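Long-range contacts in TBC1 domain family member 22A (Homo sapiens, PDB 2QFZ), which probably acts as a GTPase-activating protein for Rab GTPases through the TBC domain held in this chain, and forms homodimers: residues 292-296 with 307-311; 234-240 with 300-306; 205-210 with 247-251; 262-266 with 322-326. All coordinates share one frame; numbering follows the deposited sequence.

Contact 1: residues 292-296 with 307-311; sequences WRKEI and LFLQN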
loop_
_atom_site.group_PDB
_atom_site.type_symbol
_atom_site.label_atom_id
_atom_site.label_comp_id
_atom_site.label_asym_id
_atom_site.label_seq_id
_atom_site.Cartn_x
_atom_site.Cartn_y
_atom_site.Cartn_z
ATOM N N TRP A 292 19.685 0.227 -7.797
ATOM C CA TRP A 292 20.491 -0.852 -8.446
ATOM C C TRP A 292 21.109 -0.416 -9.741
ATOM O O TRP A 292 21.275 -1.217 -10.663
ATOM C CB TRP A 292 19.658 -2.086 -8.668
ATOM C CG TRP A 292 19.424 -2.835 -7.401
ATOM C CD1 TRP A 292 20.293 -3.707 -6.767
ATOM C CD2 TRP A 292 18.267 -2.779 -6.605
ATOM N NE1 TRP A 292 19.726 -4.192 -5.631
ATOM C CE2 TRP A 292 18.478 -3.634 -5.501
ATOM C CE3 TRP A 292 17.074 -2.077 -6.702
ATOM C CZ2 TRP A 292 17.527 -3.814 -4.525
ATOM C CZ3 TRP A 292 16.144 -2.259 -5.749
ATOM C CH2 TRP A 292 16.370 -3.112 -4.654
ATOM N N ARG A 293 21.472 0.850 -9.827
ATOM C CA ARG A 293 22.012 1.351 -11.040
ATOM C C ARG A 293 23.247 0.528 -11.477
ATOM O O ARG A 293 23.430 0.301 -12.672
ATOM C CB ARG A 293 22.311 2.844 -10.946
ATOM C CG ARG A 293 23.338 3.262 -9.917
ATOM C CD ARG A 293 23.586 4.788 -9.978
ATOM N NE ARG A 293 23.655 5.311 -11.346
ATOM C CZ ARG A 293 24.750 5.355 -12.120
ATOM N NH1 ARG A 293 25.938 4.906 -11.705
ATOM N NH2 ARG A 293 24.649 5.864 -13.344
ATOM N N LYS A 294 24.052 0.064 -10.511
ATOM C CA LYS A 294 25.291 -0.698 -10.775
ATOM C C LYS A 294 25.006 -2.028 -11.458
ATOM O O LYS A 294 25.567 -2.328 -12.505
ATOM C CB LYS A 294 26.043 -0.948 -9.444
ATOM C CG LYS A 294 27.232 -1.963 -9.504
ATOM N N GLU A 295 24.128 -2.827 -10.859
ATOM C CA GLU A 295 23.683 -4.071 -11.466
ATOM C C GLU A 295 22.916 -3.905 -12.818
ATOM O O GLU A 295 23.017 -4.772 -13.666
ATOM C CB GLU A 295 22.824 -4.852 -10.478
ATOM C CG GLU A 295 23.567 -5.324 -9.224
ATOM C CD GLU A 295 23.425 -4.409 -8.005
ATOM O OE1 GLU A 295 23.409 -3.162 -8.147
ATOM O OE2 GLU A 295 23.338 -4.966 -6.879
ATOM N N ILE A 296 22.152 -2.817 -12.989
ATOM C CA ILE A 296 21.471 -2.482 -14.252
ATOM C C ILE A 296 22.470 -2.213 -15.382
ATOM O O ILE A 296 22.394 -2.800 -16.438
ATOM C CB ILE A 296 20.536 -1.214 -14.108
ATOM C CG1 ILE A 296 19.282 -1.530 -13.306
ATOM C CG2 ILE A 296 20.114 -0.638 -15.490
ATOM C CD1 ILE A 296 18.482 -0.265 -12.874
ATOM N N LEU A 307 14.241 -9.513 -16.431
ATOM C CA LEU A 307 14.061 -10.439 -15.285
ATOM C C LEU A 307 14.493 -9.876 -13.960
ATOM O O LEU A 307 13.795 -10.067 -12.987
ATOM C CB LEU A 307 14.773 -11.780 -15.474
ATOM C CG LEU A 307 14.071 -12.692 -16.490
ATOM C CD1 LEU A 307 15.122 -13.609 -17.137
ATOM C CD2 LEU A 307 12.906 -13.505 -15.875
ATOM N N PHE A 308 15.645 -9.204 -13.951
ATOM C CA PHE A 308 16.224 -8.540 -12.782
ATOM C C PHE A 308 15.305 -7.400 -12.273
ATOM O O PHE A 308 15.010 -7.321 -11.096
ATOM C CB PHE A 308 17.621 -7.972 -13.149
ATOM C CG PHE A 308 18.300 -7.256 -12.028
ATOM C CD1 PHE A 308 18.808 -7.963 -10.934
ATOM C CD2 PHE A 308 18.458 -5.869 -12.052
ATOM C CE1 PHE A 308 19.436 -7.300 -9.886
ATOM C CE2 PHE A 308 19.079 -5.202 -10.992
ATOM C CZ PHE A 308 19.588 -5.948 -9.908
ATOM N N LEU A 309 14.862 -6.532 -13.182
ATOM C CA LEU A 309 14.026 -5.374 -12.826
ATOM C C LEU A 309 12.666 -5.826 -12.260
ATOM O O LEU A 309 12.042 -5.111 -11.461
ATOM C CB LEU A 309 13.807 -4.483 -14.039
ATOM C CG LEU A 309 14.984 -3.619 -14.520
ATOM C CD1 LEU A 309 14.744 -2.996 -15.912
ATOM C CD2 LEU A 309 15.256 -2.529 -13.515
ATOM N N GLN A 310 12.225 -7.002 -12.710
ATOM C CA GLN A 310 10.981 -7.614 -12.277
ATOM C C GLN A 310 11.178 -8.458 -11.042
ATOM O O GLN A 310 10.214 -8.944 -10.501
ATOM C CB GLN A 310 10.410 -8.493 -13.391
ATOM C CG GLN A 310 9.806 -7.764 -14.523
ATOM C CD GLN A 310 9.314 -8.681 -15.643
ATOM O OE1 GLN A 310 9.780 -9.812 -15.794
ATOM N NE2 GLN A 310 8.386 -8.174 -16.453
ATOM N N ASN A 311 12.430 -8.663 -10.616
ATOM C CA ASN A 311 12.747 -9.561 -9.493
ATOM C C ASN A 311 13.896 -9.016 -8.676
ATOM O O ASN A 311 14.879 -9.703 -8.444
ATOM C CB ASN A 311 13.119 -10.953 -9.996
ATOM C CG ASN A 311 11.972 -11.655 -10.710
ATOM O OD1 ASN A 311 11.140 -12.313 -10.073
ATOM N ND2 ASN A 311 11.954 -11.570 -12.040
#

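Contact 2: residues 234-240 with 300-306; sequences HLDQHEV and KDFQELL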
loop_
_atom_site.group_PDB
_atom_site.type_symbol
_atom_site.label_atom_id
_atom_site.label_comp_id
_atom_site.label_asym_id
_atom_site.label_seq_id
_atom_site.Cartn_x
_atom_site.Cartn_y
_atom_site.Cartn_z
ATOM N N HIS A 234 20.709 3.220 -20.953
ATOM C CA HIS A 234 20.974 1.810 -20.915
ATOM C C HIS A 234 19.657 0.998 -21.111
ATOM O O HIS A 234 19.627 -0.015 -21.846
ATOM C CB HIS A 234 21.688 1.481 -19.592
ATOM C CG HIS A 234 22.074 0.048 -19.431
ATOM N ND1 HIS A 234 23.264 -0.469 -19.909
ATOM C CD2 HIS A 234 21.437 -0.976 -18.817
ATOM C CE1 HIS A 234 23.334 -1.750 -19.600
ATOM N NE2 HIS A 234 22.234 -2.085 -18.947
ATOM N N LEU A 235 18.561 1.433 -20.490
ATOM C CA LEU A 235 17.269 0.702 -20.674
ATOM C C LEU A 235 16.888 0.771 -22.153
ATOM O O LEU A 235 16.508 -0.228 -22.738
ATOM C CB LEU A 235 16.154 1.253 -19.782
ATOM C CG LEU A 235 16.372 1.036 -18.288
ATOM C CD1 LEU A 235 15.324 1.751 -17.488
ATOM C CD2 LEU A 235 16.410 -0.411 -17.910
ATOM N N ASP A 236 17.011 1.953 -22.746
ATOM C CA ASP A 236 16.721 2.177 -24.185
ATOM C C ASP A 236 17.640 1.371 -25.074
ATOM O O ASP A 236 17.196 0.695 -26.002
ATOM C CB ASP A 236 16.887 3.674 -24.515
ATOM C CG ASP A 236 16.488 4.038 -25.976
ATOM O OD1 ASP A 236 15.374 3.712 -26.408
ATOM O OD2 ASP A 236 17.296 4.706 -26.686
ATOM N N GLN A 237 18.935 1.446 -24.783
ATOM C CA GLN A 237 19.957 0.663 -25.508
ATOM C C GLN A 237 19.591 -0.833 -25.535
ATOM O O GLN A 237 19.761 -1.505 -26.525
ATOM C CB GLN A 237 21.335 0.921 -24.851
ATOM C CG GLN A 237 22.561 0.386 -25.607
ATOM C CD GLN A 237 22.682 0.959 -27.032
ATOM O OE1 GLN A 237 22.400 2.139 -27.278
ATOM N NE2 GLN A 237 23.089 0.116 -27.965
ATOM N N HIS A 238 19.071 -1.363 -24.445
ATOM C CA HIS A 238 18.777 -2.811 -24.376
ATOM C C HIS A 238 17.288 -3.155 -24.530
ATOM O O HIS A 238 16.861 -4.223 -24.135
ATOM C CB HIS A 238 19.380 -3.367 -23.082
ATOM C CG HIS A 238 20.862 -3.223 -23.044
ATOM N ND1 HIS A 238 21.485 -2.067 -22.616
ATOM C CD2 HIS A 238 21.846 -4.040 -23.501
ATOM C CE1 HIS A 238 22.791 -2.195 -22.785
ATOM N NE2 HIS A 238 23.036 -3.380 -23.320
ATOM N N GLU A 239 16.522 -2.236 -25.130
ATOM C CA GLU A 239 15.129 -2.447 -25.502
ATOM C C GLU A 239 14.230 -2.780 -24.318
ATOM O O GLU A 239 13.270 -3.501 -24.485
ATOM C CB GLU A 239 15.012 -3.578 -26.556
ATOM C CG GLU A 239 15.891 -3.389 -27.815
ATOM C CD GLU A 239 15.293 -2.429 -28.823
ATOM O OE1 GLU A 239 14.209 -1.867 -28.543
ATOM O OE2 GLU A 239 15.901 -2.240 -29.902
ATOM N N VAL A 240 14.528 -2.282 -23.124
ATOM C CA VAL A 240 13.569 -2.423 -22.022
ATOM C C VAL A 240 12.763 -1.140 -21.912
ATOM O O VAL A 240 13.347 -0.062 -21.755
ATOM C CB VAL A 240 14.248 -2.766 -20.646
ATOM C CG1 VAL A 240 13.157 -2.917 -19.553
ATOM C CG2 VAL A 240 15.094 -4.048 -20.759
ATOM N N LYS A 300 23.773 -6.588 -19.728
ATOM C CA LYS A 300 23.698 -6.304 -21.165
ATOM C C LYS A 300 22.862 -7.283 -21.978
ATOM O O LYS A 300 22.699 -7.084 -23.167
ATOM C CB LYS A 300 25.117 -6.248 -21.747
ATOM C CG LYS A 300 25.907 -5.130 -21.153
ATOM C CD LYS A 300 27.385 -5.236 -21.425
ATOM C CE LYS A 300 28.062 -3.915 -21.035
ATOM N NZ LYS A 300 27.400 -3.297 -19.841
ATOM N N ASP A 301 22.329 -8.335 -21.357
ATOM C CA ASP A 301 21.330 -9.185 -22.016
ATOM C C ASP A 301 19.926 -8.603 -21.748
ATOM O O ASP A 301 19.607 -8.343 -20.605
ATOM C CB ASP A 301 21.454 -10.601 -21.460
ATOM C CG ASP A 301 20.492 -11.566 -22.105
ATOM O OD1 ASP A 301 20.633 -11.835 -23.322
ATOM O OD2 ASP A 301 19.591 -12.055 -21.390
ATOM N N PHE A 302 19.095 -8.394 -22.796
ATOM C CA PHE A 302 17.709 -7.888 -22.617
ATOM C C PHE A 302 16.862 -8.758 -21.683
ATOM O O PHE A 302 16.148 -8.231 -20.830
ATOM C CB PHE A 302 16.941 -7.731 -23.957
ATOM C CG PHE A 302 15.419 -7.602 -23.773
ATOM C CD1 PHE A 302 14.837 -6.383 -23.399
ATOM C CD2 PHE A 302 14.582 -8.716 -23.920
ATOM C CE1 PHE A 302 13.446 -6.276 -23.193
ATOM C CE2 PHE A 302 13.188 -8.615 -23.720
ATOM C CZ PHE A 302 12.619 -7.397 -23.362
ATOM N N GLN A 303 16.907 -10.079 -21.885
ATOM C CA GLN A 303 16.054 -11.032 -21.129
ATOM C C GLN A 303 16.365 -11.022 -19.623
ATOM O O GLN A 303 15.465 -11.008 -18.788
ATOM C CB GLN A 303 16.233 -12.455 -21.694
ATOM C CG GLN A 303 15.282 -13.529 -21.127
ATOM C CD GLN A 303 15.772 -14.981 -21.408
ATOM O OE1 GLN A 303 16.803 -15.202 -22.067
ATOM N NE2 GLN A 303 15.020 -15.962 -20.900
ATOM N N GLU A 304 17.645 -11.063 -19.288
ATOM C CA GLU A 304 18.078 -11.032 -17.894
ATOM C C GLU A 304 17.912 -9.661 -17.272
ATOM O O GLU A 304 17.700 -9.578 -16.077
ATOM C CB GLU A 304 19.544 -11.488 -17.766
ATOM C CG GLU A 304 19.762 -12.952 -18.054
ATOM C CD GLU A 304 21.163 -13.452 -17.662
ATOM O OE1 GLU A 304 21.383 -14.668 -17.658
ATOM O OE2 GLU A 304 22.048 -12.639 -17.356
ATOM N N LEU A 305 18.044 -8.591 -18.075
ATOM C CA LEU A 305 17.812 -7.220 -17.604
ATOM C C LEU A 305 16.357 -7.008 -17.144
ATOM O O LEU A 305 16.101 -6.552 -16.027
ATOM C CB LEU A 305 18.143 -6.192 -18.687
ATOM C CG LEU A 305 17.965 -4.725 -18.276
ATOM C CD1 LEU A 305 18.663 -4.398 -16.959
ATOM C CD2 LEU A 305 18.417 -3.736 -19.417
ATOM N N LEU A 306 15.423 -7.338 -18.018
ATOM C CA LEU A 306 14.011 -7.342 -17.655
ATOM C C LEU A 306 13.707 -8.291 -16.447
ATOM O O LEU A 306 13.040 -7.881 -15.527
ATOM C CB LEU A 306 13.135 -7.651 -18.896
ATOM C CG LEU A 306 11.616 -7.615 -18.701
ATOM C CD1 LEU A 306 11.194 -6.329 -17.939
ATOM C CD2 LEU A 306 10.903 -7.730 -19.984
#

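Contact 3: residues 205-210 with 247-251; sequences NYTFAQ and FRWMN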
loop_
_atom_site.group_PDB
_atom_site.type_symbol
_atom_site.label_atom_id
_atom_site.label_comp_id
_atom_site.label_asym_id
_atom_site.label_seq_id
_atom_site.Cartn_x
_atom_site.Cartn_y
_atom_site.Cartn_z
ATOM N N ASN A 205 -6.122 4.962 -11.634
ATOM C CA ASN A 205 -5.311 3.725 -11.776
ATOM C C ASN A 205 -6.102 2.518 -12.188
ATOM O O ASN A 205 -5.528 1.583 -12.729
ATOM C CB ASN A 205 -4.570 3.379 -10.466
ATOM C CG ASN A 205 -3.354 4.232 -10.244
ATOM O OD1 ASN A 205 -3.155 5.215 -10.939
ATOM N ND2 ASN A 205 -2.522 3.846 -9.277
ATOM N N TYR A 206 -7.409 2.530 -11.926
ATOM C CA TYR A 206 -8.225 1.318 -11.993
ATOM C C TYR A 206 -9.532 1.435 -12.801
ATOM O O TYR A 206 -10.264 0.466 -12.894
ATOM C CB TYR A 206 -8.503 0.780 -10.586
ATOM C CG TYR A 206 -7.225 0.518 -9.799
ATOM C CD1 TYR A 206 -6.343 -0.513 -10.180
ATOM C CD2 TYR A 206 -6.871 1.303 -8.719
ATOM C CE1 TYR A 206 -5.142 -0.739 -9.472
ATOM C CE2 TYR A 206 -5.680 1.067 -8.006
ATOM C CZ TYR A 206 -4.842 0.045 -8.387
ATOM O OH TYR A 206 -3.677 -0.146 -7.708
ATOM N N THR A 207 -9.771 2.582 -13.416
ATOM C CA THR A 207 -10.788 2.677 -14.426
ATOM C C THR A 207 -10.389 1.919 -15.725
ATOM O O THR A 207 -9.278 1.339 -15.821
ATOM C CB THR A 207 -11.221 4.157 -14.642
ATOM O OG1 THR A 207 -10.089 5.004 -14.980
ATOM C CG2 THR A 207 -11.880 4.663 -13.358
ATOM N N PHE A 208 -11.334 1.860 -16.670
ATOM C CA PHE A 208 -11.160 1.214 -17.985
ATOM C C PHE A 208 -9.847 1.611 -18.666
ATOM O O PHE A 208 -9.604 2.798 -18.915
ATOM C CB PHE A 208 -12.345 1.584 -18.898
ATOM C CG PHE A 208 -12.413 0.777 -20.158
ATOM C CD1 PHE A 208 -12.878 -0.523 -20.132
ATOM C CD2 PHE A 208 -12.004 1.315 -21.364
ATOM C CE1 PHE A 208 -12.934 -1.272 -21.277
ATOM C CE2 PHE A 208 -12.058 0.571 -22.525
ATOM C CZ PHE A 208 -12.522 -0.721 -22.490
ATOM N N ALA A 209 -8.994 0.621 -18.952
ATOM C CA ALA A 209 -7.694 0.878 -19.592
ATOM C C ALA A 209 -6.661 1.510 -18.660
ATOM O O ALA A 209 -5.575 1.903 -19.114
ATOM C CB ALA A 209 -7.868 1.787 -20.841
ATOM N N GLN A 210 -7.021 1.658 -17.389
ATOM C CA GLN A 210 -6.127 2.084 -16.310
ATOM C C GLN A 210 -5.212 3.261 -16.648
ATOM O O GLN A 210 -3.991 3.124 -16.540
ATOM C CB GLN A 210 -5.284 0.890 -15.872
ATOM C CG GLN A 210 -6.107 -0.258 -15.323
ATOM C CD GLN A 210 -5.278 -1.220 -14.533
ATOM O OE1 GLN A 210 -5.067 -2.357 -14.943
ATOM N NE2 GLN A 210 -4.786 -0.771 -13.404
ATOM N N PHE A 247 4.753 -1.164 -14.668
ATOM C CA PHE A 247 3.301 -1.351 -14.578
ATOM C C PHE A 247 2.931 -1.980 -13.239
ATOM O O PHE A 247 2.054 -1.489 -12.543
ATOM C CB PHE A 247 2.731 -2.264 -15.681
ATOM C CG PHE A 247 1.209 -2.339 -15.665
ATOM C CD1 PHE A 247 0.453 -1.434 -16.396
ATOM C CD2 PHE A 247 0.541 -3.282 -14.882
ATOM C CE1 PHE A 247 -0.971 -1.484 -16.378
ATOM C CE2 PHE A 247 -0.857 -3.320 -14.839
ATOM C CZ PHE A 247 -1.609 -2.426 -15.587
ATOM N N ARG A 248 3.621 -3.048 -12.877
ATOM C CA ARG A 248 3.415 -3.701 -11.575
ATOM C C ARG A 248 3.800 -2.827 -10.367
ATOM O O ARG A 248 3.194 -2.904 -9.319
ATOM C CB ARG A 248 4.165 -5.016 -11.533
ATOM C CG ARG A 248 3.489 -6.055 -10.646
ATOM C CD ARG A 248 4.075 -7.425 -10.882
ATOM N NE ARG A 248 5.446 -7.501 -10.406
ATOM C CZ ARG A 248 6.264 -8.531 -10.639
ATOM N NH1 ARG A 248 5.872 -9.570 -11.374
ATOM N NH2 ARG A 248 7.481 -8.512 -10.162
ATOM N N TRP A 249 4.816 -1.997 -10.517
ATOM C CA TRP A 249 5.267 -1.132 -9.443
ATOM C C TRP A 249 4.130 -0.129 -9.112
ATOM O O TRP A 249 3.981 0.255 -7.976
ATOM C CB TRP A 249 6.547 -0.336 -9.861
ATOM C CG TRP A 249 7.859 -1.161 -10.084
ATOM C CD1 TRP A 249 7.968 -2.494 -10.183
ATOM C CD2 TRP A 249 9.199 -0.640 -10.249
ATOM N NE1 TRP A 249 9.278 -2.865 -10.405
ATOM C CE2 TRP A 249 10.047 -1.729 -10.445
ATOM C CE3 TRP A 249 9.755 0.654 -10.197
ATOM C CZ2 TRP A 249 11.413 -1.584 -10.640
ATOM C CZ3 TRP A 249 11.134 0.801 -10.368
ATOM C CH2 TRP A 249 11.940 -0.313 -10.592
ATOM N N MET A 250 3.393 0.338 -10.123
ATOM C CA MET A 250 2.292 1.333 -9.912
ATOM C C MET A 250 0.985 0.663 -9.500
ATOM O O MET A 250 0.349 1.092 -8.565
ATOM C CB MET A 250 2.001 2.143 -11.179
ATOM C CG MET A 250 3.179 2.962 -11.676
ATOM S SD MET A 250 3.983 3.909 -10.393
ATOM C CE MET A 250 5.353 4.616 -11.301
ATOM N N ASN A 251 0.625 -0.387 -10.230
ATOM C CA ASN A 251 -0.603 -1.168 -10.051
ATOM C C ASN A 251 -0.731 -1.817 -8.662
ATOM O O ASN A 251 -1.822 -1.839 -8.063
ATOM C CB ASN A 251 -0.638 -2.261 -11.137
ATOM C CG ASN A 251 -1.993 -2.929 -11.249
ATOM O OD1 ASN A 251 -2.993 -2.285 -11.651
ATOM N ND2 ASN A 251 -2.040 -4.225 -10.912
#

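Contact 4: residues 262-266 with 322-326; sequences CTIRL and ISLLL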
loop_
_atom_site.group_PDB
_atom_site.type_symbol
_atom_site.label_atom_id
_atom_site.label_comp_id
_atom_site.label_asym_id
_atom_site.label_seq_id
_atom_site.Cartn_x
_atom_site.Cartn_y
_atom_site.Cartn_z
ATOM N N CYS A 262 8.276 -4.487 4.669
ATOM C CA CYS A 262 8.749 -3.258 4.047
ATOM C C CYS A 262 7.603 -2.346 3.565
ATOM O O CYS A 262 7.701 -1.128 3.655
ATOM C CB CYS A 262 9.706 -3.600 2.895
ATOM S SG CYS A 262 11.201 -4.374 3.520
ATOM N N THR A 263 6.560 -2.939 3.009
ATOM C CA THR A 263 5.406 -2.170 2.483
ATOM C C THR A 263 4.749 -1.425 3.698
ATOM O O THR A 263 4.390 -0.258 3.614
ATOM C CB THR A 263 4.390 -3.105 1.782
ATOM O OG1 THR A 263 4.956 -3.665 0.571
ATOM C CG2 THR A 263 3.013 -2.378 1.454
ATOM N N ILE A 264 4.667 -2.098 4.842
ATOM C CA ILE A 264 4.037 -1.500 6.022
ATOM C C ILE A 264 4.816 -0.255 6.425
ATOM O O ILE A 264 4.254 0.803 6.631
ATOM C CB ILE A 264 3.864 -2.555 7.196
ATOM C CG1 ILE A 264 2.776 -3.515 6.814
ATOM C CG2 ILE A 264 3.591 -1.836 8.549
ATOM C CD1 ILE A 264 2.638 -4.809 7.685
ATOM N N ARG A 265 6.142 -0.353 6.474
ATOM C CA ARG A 265 6.950 0.794 6.800
ATOM C C ARG A 265 6.831 1.988 5.801
ATOM O O ARG A 265 6.650 3.166 6.190
ATOM C CB ARG A 265 8.396 0.341 6.989
ATOM C CG ARG A 265 9.381 1.429 7.252
ATOM C CD ARG A 265 9.012 2.365 8.424
ATOM N NE ARG A 265 9.942 3.457 8.423
ATOM C CZ ARG A 265 9.786 4.603 7.780
ATOM N NH1 ARG A 265 8.667 4.903 7.120
ATOM N NH2 ARG A 265 10.768 5.495 7.825
ATOM N N LEU A 266 6.964 1.659 4.528
ATOM C CA LEU A 266 6.727 2.541 3.412
ATOM C C LEU A 266 5.381 3.272 3.539
ATOM O O LEU A 266 5.315 4.505 3.339
ATOM C CB LEU A 266 6.770 1.709 2.127
ATOM C CG LEU A 266 7.315 2.262 0.799
ATOM C CD1 LEU A 266 8.790 2.627 0.853
ATOM C CD2 LEU A 266 7.046 1.209 -0.364
ATOM N N ILE A 322 14.541 0.565 3.747
ATOM C CA ILE A 322 13.402 1.434 3.465
ATOM C C ILE A 322 13.599 2.902 3.827
ATOM O O ILE A 322 13.206 3.771 3.041
ATOM C CB ILE A 322 12.118 0.881 4.121
ATOM C CG1 ILE A 322 11.773 -0.458 3.486
ATOM C CG2 ILE A 322 10.929 1.858 3.929
ATOM C CD1 ILE A 322 11.478 -0.355 1.919
ATOM N N SER A 323 14.197 3.179 4.994
ATOM C CA SER A 323 14.530 4.547 5.420
ATOM C C SER A 323 15.458 5.221 4.431
ATOM O O SER A 323 15.286 6.398 4.113
ATOM C CB SER A 323 15.223 4.576 6.811
ATOM O OG SER A 323 14.529 3.760 7.742
ATOM N N LEU A 324 16.453 4.485 3.955
ATOM C CA LEU A 324 17.334 4.999 2.898
ATOM C C LEU A 324 16.576 5.281 1.606
ATOM O O LEU A 324 16.692 6.369 1.049
ATOM C CB LEU A 324 18.479 4.023 2.640
ATOM C CG LEU A 324 19.516 3.957 3.770
ATOM N N LEU A 325 15.764 4.324 1.146
ATOM C CA LEU A 325 14.961 4.527 -0.057
ATOM C C LEU A 325 14.089 5.799 0.054
ATOM O O LEU A 325 14.006 6.638 -0.881
ATOM C CB LEU A 325 14.110 3.277 -0.332
ATOM C CG LEU A 325 13.307 3.196 -1.628
ATOM C CD1 LEU A 325 14.291 3.210 -2.835
ATOM C CD2 LEU A 325 12.396 1.964 -1.633
ATOM N N LEU A 326 13.467 5.987 1.208
ATOM C CA LEU A 326 12.605 7.154 1.388
ATOM C C LEU A 326 13.398 8.465 1.436
ATOM O O LEU A 326 12.908 9.516 0.954
ATOM C CB LEU A 326 11.736 6.995 2.642
ATOM C CG LEU A 326 10.602 5.976 2.578
ATOM C CD1 LEU A 326 10.004 5.642 4.026
ATOM C CD2 LEU A 326 9.506 6.454 1.635
#

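Contact 1: residues 292-296 with 307-311
Trp-292 and Phe-308 form an offset edge-to-face aromatic pair: the phenyl edge is directed at the face of the indole's five-membered ring, with centroids 5.6 Å apart and planes at 88°. The nearest atoms are CD1 of Trp-292 and CZ of Phe-308, 3.9 Å apart. Trp-292 holds the N-cap position of helix 293-298, and its carbonyl oxygen takes the N-H of Ile-296. Its ring also meets Phe-288 edge-to-face and lies against Trp-317, so Phe-308 joins an existing aromatic group. One turn on, Glu-295 brings its aliphatic root to the same ring, CB standing 3.5 Å from CZ of Phe-308, while the chain bends at chi2 (96°) and carries the carboxylate away. Ile-296 works on two partners. Its CG1 approaches CE2 at the phenyl edge, 4.3 Å away, and its CD1 meets CD2 of Leu-309 at 4.0 Å, these two side chains crossing at about a right angle. Phe-308 reaches this far because its CG lies opposite the backbone N (chi1 179°), which carries the ring across to residues 292-296. With an alanine at Phe-308, Trp-292 and Glu-295 CB would probably lose their shared partner and a gap would open between the two helices. Just beyond, Asn-311 ND2 gives a nearly straight hydrogen bond to Leu-307 O (2.6 Å), on a lone pair in the carbonyl plane. The whole is a pair of short consecutive helices, 293-298 and 302-309, joined by a hydrophobic seam in the C-terminal part of this all-helical TBC-domain chain.

Contact 2: residues 234-240 with 300-306
Apolar packing joins the C-terminal end of helix 229-237 to the start of helix 302-309, with His-238 and Val-240 set against Phe-302 and Leu-305. Val-240 CG2 meets both, 3.5 Å from Phe-302 CD1 and 3.6 Å from Leu-305 CD2. That same leucine methyl touches CB of His-238 at 3.8 Å and, more loosely, the His-234 ring and the end of Leu-235. The helix closes with a Schellman motif, Glu-239 (positive phi) being C-prime: Val-240 N bonds to Leu-235 O and Glu-239 N to Asp-236 O. The turn carries the carbonyls of His-238 and Glu-239 to the Phe-302 ring; His-238 O lies near the ring plane, 3.1 Å from CD1. The imidazole of His-238 folds back, its CG opposite the carbonyl carbon (chi1 -62°), and ND1 donates to His-234 O at 2.9 Å and stands over the centre of the His-234 ring. His-238 N grips that oxygen from the other face of its plane, and His-238 CD2 sits 3.2 Å from Lys-300 O. A valine at His-238 would probably leave His-234 O with its backbone donor alone and Lys-300 O without the packed ring carbon. Asp-301 OD2 caps the second helix by accepting from Glu-304 N. These bonds of His-238 and Asp-301 stay within their segments; between the segments contact is mainly hydrophobic, with ring carbons close to carbonyl oxygens.

Contact 3: residues 205-210 with 247-251
Gln-210 NE2 bridges the loop and helix 242-251, donating to Asn-251 OD1 at 2.9 Å and, back within its own segment, to Asn-205 O at 2.6 Å. Both bonds are nearly straight and lie in the plane of the glutamine amide, so both N-H groups are spent and the amide is fixed against flipping. Its OE1 faces the edge of Phe-247, 3.5 Å from CZ, the two planes 81° apart. Tyr-206 makes the second link: its hydroxyl gives a short bond of 2.5 Å to Asn-251 O, coming in tilted 29° from the carbonyl plane. CE1 of the same ring lies 3.4 Å from Asn-251 OD1, so Asn-251 is engaged at backbone and side chain, its CG lying anti to its own N (chi1 -167°), which carries OD1 out to the loop. Farther out, a type II beta turn from Thr-207 to Gln-210, closed by Gln-210 N on Thr-207 O, leads to Gln-210, the N-cap residue of helix 211-227. Asn-205 CB lies over one face of the Tyr-206 ring, toward its rim, and Ile-150 and Leu-153 of helix 150-162 touch the same side chain. Asn-251 ND2 reaches the carbonyl of Gln-148, whose Tyr-Val-Gln setting matches the YxQ motif of TBC domains. The arrangement is a buried junction of loop and helix end in the all-helical Rab-GAP fold, linked through Asn-251 to the backbone of that motif.

Contact 4: residues 262-266 with 322-326
The backbone bond from Leu-326 N to Ile-322 O, 2.9 Å long, spans one helical turn, and the four-residue spacing brings both side chains to the face that meets helix 260-270. Ile-322 occupies the middle of the interface: CG1 rests on Cys-262 CB at 3.8 Å, and CG2 lies 3.7 Å from Arg-265 CG. The arginine slides past the isoleucine in the opposite direction, and a bend at chi2 (53°) turns its far end toward helix 319-335. There NH1 packs on Leu-326 CD1 at 3.5 Å, and it also hydrogen-bonds to Thr-269 OG1 in its own helix. Ser-323 OG, near the guanidinium, bonds instead to Asp-319 O. On the buried side Leu-266 CD1 touches both Ile-322 CG2, 3.8 Å away, and Leu-326 CD2, 4.0 Å away. Phe-280 and Val-284 of helix 276-291 also touch Leu-326. Short segments of the two helices cross at -42°, with axes 10.5 Å apart, each presenting residues three and four apart (262, 265, 266 and 322, 325, 326), a largely apolar helix-helix interface of the all-helical TBC domain to which Arg-265 adds its aliphatic stem and guanidinium.

How the contacts relate
From the N terminus the chain opens contact 3 at 205-210, then contact 2 at 234-240; contact 3 closes at 247-251, so the two loops cross. Contact 4 opens at 262-266 and contact 1 at 292-296. Contact 2 closes at 300-306, crossing both, before contact 1 closes at 307-311. Contact 4 closes last, at 322-326, enclosing contact 1, whereas contact 3 precedes both in series. Contacts 1 and 2 share helix 302-309 and touch through Leu-309 and Leu-235, tying it to helices 229-237 and 293-298. Arg-248 and Gln-310 relate contacts 3 and 1 by a weak bond. Contact 4 joins helix 319-335 to helix 260-270, and contact 3 the loop before helix 211-227 to helix 242-251.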